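Long-range contact in endo-1,4-b-d-mannanase (PDB 1QNR), which hydrolyses internal beta-1,4-mannosidic linkages of mannan polysaccharides as a glycoside hydrolase of family 5: residues W164-E169 / V200-E205. Sequence-based numbering, arbitrary orientation.
Sequences WELGNE and VTLGDE. With BMA (beta-D-mannopyranose), chain B.
In one of the two conformers modelled for E169, its carboxylate stacks on that of E205, planes 16° apart, and each accepts a hydrogen bond from a hydroxyl of one beta-D-mannose. E169 OE1 accepts from BMA O4 at 2.8 Å, E205 OE2 from BMA O6 at 2.9 Å. A water donates to E169 OE2 and to E205 OE2, bridging the pair. Behind the carboxylates the side chains cross at about a right angle, CG of E169 against CG of E205 (3.6 Å). Other partners hold both groups: the W114 indole N-H donates to E169 OE1, E169 OE2 is hydrogen-bonded to H241 ND1, and R171 forms a salt bridge with E205 OE2.

The backbones run parallel. W164 O accepts from T201 N (3.0 Å), and L166 N donates in turn to T201 O. Past the regular strands the pairing continues irregularly: G167 N reaches L202 O, and E169 N meets G203 O at 2.9 Å from above the carbonyl plane, 39° out of it. This last bond ties down the backbone from which the E169 side chain rises. Having no side chain, G203 can bring its CA within 3.3 Å of G167 O. E165, with CG anti to its N (chi1 179°), lies alongside T201 and lays its carboxyl carbon CD 3.3 Å from G203 CA; its OE1 is paired with R54. Elsewhere, L166 crosses V200 and L202 through its two methyls, CD1 lying 4.1 Å from L202 CD1.

Strands 161-165 and 199-201, joined through helix 178-194, form a beta-alpha-beta unit of the TIM barrel. N168, E169 and P170 match the Asn-Glu-Pro signature of family 5, whose glutamate is the usual acid/base, so E169 probably has that role in this sugar-binding site at the C-terminal ends of the barrel strands.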
loop_
_atom_site.group_PDB
_atom_site.type_symbol
_atom_site.label_atom_id
_atom_site.label_comp_id
_atom_site.label_asym_id
_atom_site.label_seq_id
_atom_site.Cartn_x
_atom_site.Cartn_y
_atom_site.Cartn_z
ATOM N N TRP A 164 1.450 -7.667 -4.863
ATOM C CA TRP A 164 2.744 -6.925 -4.833
ATOM C C TRP A 164 2.431 -5.489 -5.309
ATOM O O TRP A 164 1.540 -5.294 -6.187
ATOM C CB TRP A 164 3.728 -7.571 -5.807
ATOM C CG TRP A 164 4.099 -8.999 -5.454
ATOM C CD1 TRP A 164 3.884 -10.101 -6.212
ATOM C CD2 TRP A 164 4.696 -9.432 -4.214
ATOM N NE1 TRP A 164 4.367 -11.228 -5.557
ATOM C CE2 TRP A 164 4.798 -10.840 -4.297
ATOM C CE3 TRP A 164 5.098 -8.785 -3.028
ATOM C CZ2 TRP A 164 5.383 -11.637 -3.308
ATOM C CZ3 TRP A 164 5.618 -9.578 -1.984
ATOM C CH2 TRP A 164 5.720 -10.985 -2.145
ATOM N N GLU A 165 3.138 -4.507 -4.764
ATOM C CA GLU A 165 2.886 -3.091 -5.099
ATOM C C GLU A 165 4.229 -2.466 -5.409
ATOM O O GLU A 165 5.244 -2.568 -4.703
ATOM C CB GLU A 165 2.136 -2.445 -3.918
ATOM C CG GLU A 165 1.832 -0.940 -4.147
ATOM C CD GLU A 165 0.750 -0.495 -3.155
ATOM O OE1 GLU A 165 1.150 -0.148 -2.021
ATOM O OE2 GLU A 165 -0.451 -0.662 -3.565
ATOM N N LEU A 166 4.251 -1.742 -6.580
ATOM C CA LEU A 166 5.548 -1.222 -7.045
ATOM C C LEU A 166 6.118 -0.220 -6.062
ATOM O O LEU A 166 7.375 -0.266 -5.831
ATOM C CB LEU A 166 5.401 -0.665 -8.471
ATOM C CG LEU A 166 4.818 -1.596 -9.544
ATOM C CD1 LEU A 166 5.101 -0.975 -10.950
ATOM C CD2 LEU A 166 5.328 -3.022 -9.436
ATOM N N GLY A 167 5.338 0.697 -5.468
ATOM C CA GLY A 167 5.927 1.584 -4.448
ATOM C C GLY A 167 4.782 2.234 -3.676
ATOM O O GLY A 167 3.587 2.138 -4.014
ATOM N N ASN A 168 5.192 2.914 -2.579
ATOM C CA ASN A 168 4.224 3.759 -1.864
ATOM C C ASN A 168 4.194 5.163 -2.511
ATOM O O ASN A 168 5.187 5.915 -2.362
ATOM C CB ASN A 168 4.587 3.904 -0.400
ATOM C CG ASN A 168 3.594 4.821 0.350
ATOM O OD1 ASN A 168 2.360 4.631 0.295
ATOM N ND2 ASN A 168 4.153 5.819 1.020
ATOM N N GLU A 169 3.073 5.524 -3.149
ATOM C CA GLU A 169 2.830 6.904 -3.668
ATOM C C GLU A 169 3.864 7.353 -4.670
ATOM O O GLU A 169 4.332 8.515 -4.598
ATOM C CB GLU A 169 2.696 7.974 -2.513
ATOM C CG GLU A 169 1.614 7.470 -1.518
ATOM C CD GLU A 169 1.218 8.511 -0.511
ATOM O OE1 GLU A 169 1.977 9.439 -0.176
ATOM O OE2 GLU A 169 0.120 8.327 0.067
ATOM N N VAL A 200 -0.697 -7.706 -9.074
ATOM C CA VAL A 200 0.269 -6.612 -9.016
ATOM C C VAL A 200 -0.484 -5.280 -9.211
ATOM O O VAL A 200 -1.389 -5.138 -10.029
ATOM C CB VAL A 200 1.351 -6.773 -10.081
ATOM C CG1 VAL A 200 2.456 -5.693 -10.051
ATOM C CG2 VAL A 200 2.069 -8.147 -9.968
ATOM N N THR A 201 -0.038 -4.231 -8.447
ATOM C CA THR A 201 -0.668 -2.911 -8.538
ATOM C C THR A 201 0.419 -1.822 -8.368
ATOM O O THR A 201 1.553 -2.113 -7.928
ATOM C CB THR A 201 -1.802 -2.742 -7.490
ATOM O OG1 THR A 201 -2.579 -1.541 -7.780
ATOM C CG2 THR A 201 -1.229 -2.672 -6.093
ATOM N N LEU A 202 0.132 -0.569 -8.736
ATOM C CA LEU A 202 1.133 0.487 -8.727
ATOM C C LEU A 202 1.359 1.113 -7.323
ATOM O O LEU A 202 2.565 1.311 -7.010
ATOM C CB LEU A 202 0.679 1.587 -9.740
ATOM C CG LEU A 202 1.610 2.820 -9.889
ATOM C CD1 LEU A 202 3.062 2.453 -10.181
ATOM C CD2 LEU A 202 1.075 3.757 -11.014
ATOM N N GLY A 203 0.307 1.387 -6.536
ATOM C CA GLY A 203 0.516 2.081 -5.262
ATOM C C GLY A 203 0.420 3.609 -5.329
ATOM O O GLY A 203 0.752 4.258 -4.351
ATOM N N ASP A 204 0.079 4.150 -6.498
ATOM C CA ASP A 204 -0.092 5.612 -6.599
ATOM C C ASP A 204 -1.313 6.102 -5.857
ATOM O O ASP A 204 -2.266 5.411 -5.476
ATOM C CB ASP A 204 -0.158 5.978 -8.112
ATOM C CG ASP A 204 -1.395 5.375 -8.735
ATOM O OD1 ASP A 204 -1.583 4.117 -8.672
ATOM O OD2 ASP A 204 -2.254 6.127 -9.304
ATOM N N GLU A 205 -1.264 7.452 -5.666
ATOM C CA GLU A 205 -2.368 8.191 -4.997
ATOM C C GLU A 205 -3.613 8.407 -5.822
ATOM O O GLU A 205 -4.680 8.883 -5.345
ATOM C CB GLU A 205 -1.812 9.518 -4.526
ATOM C CG GLU A 205 -0.652 9.402 -3.499
ATOM C CD GLU A 205 0.117 10.734 -3.430
ATOM O OE1 GLU A 205 1.013 10.802 -4.327
ATOM O OE2 GLU A 205 -0.142 11.691 -2.638
HETATM C C1 BMA B . 2.941 14.539 0.833
HETATM C C2 BMA B . 3.828 14.099 2.023
HETATM C C3 BMA B . 3.747 12.583 2.213
HETATM C C4 BMA B . 2.295 12.123 2.231
HETATM C C5 BMA B . 1.479 12.649 1.049
HETATM C C6 BMA B . -0.064 12.457 1.275
HETATM O O2 BMA B . 3.392 14.735 3.234
HETATM O O3 BMA B . 4.419 12.131 3.358
HETATM O O4 BMA B . 2.306 10.687 2.264
HETATM O O5 BMA B . 1.555 14.128 1.055
HETATM O O6 BMA B . -0.566 12.861 -0.005
HETATM O O HOH W 1 -1.378 10.783 -0.478
#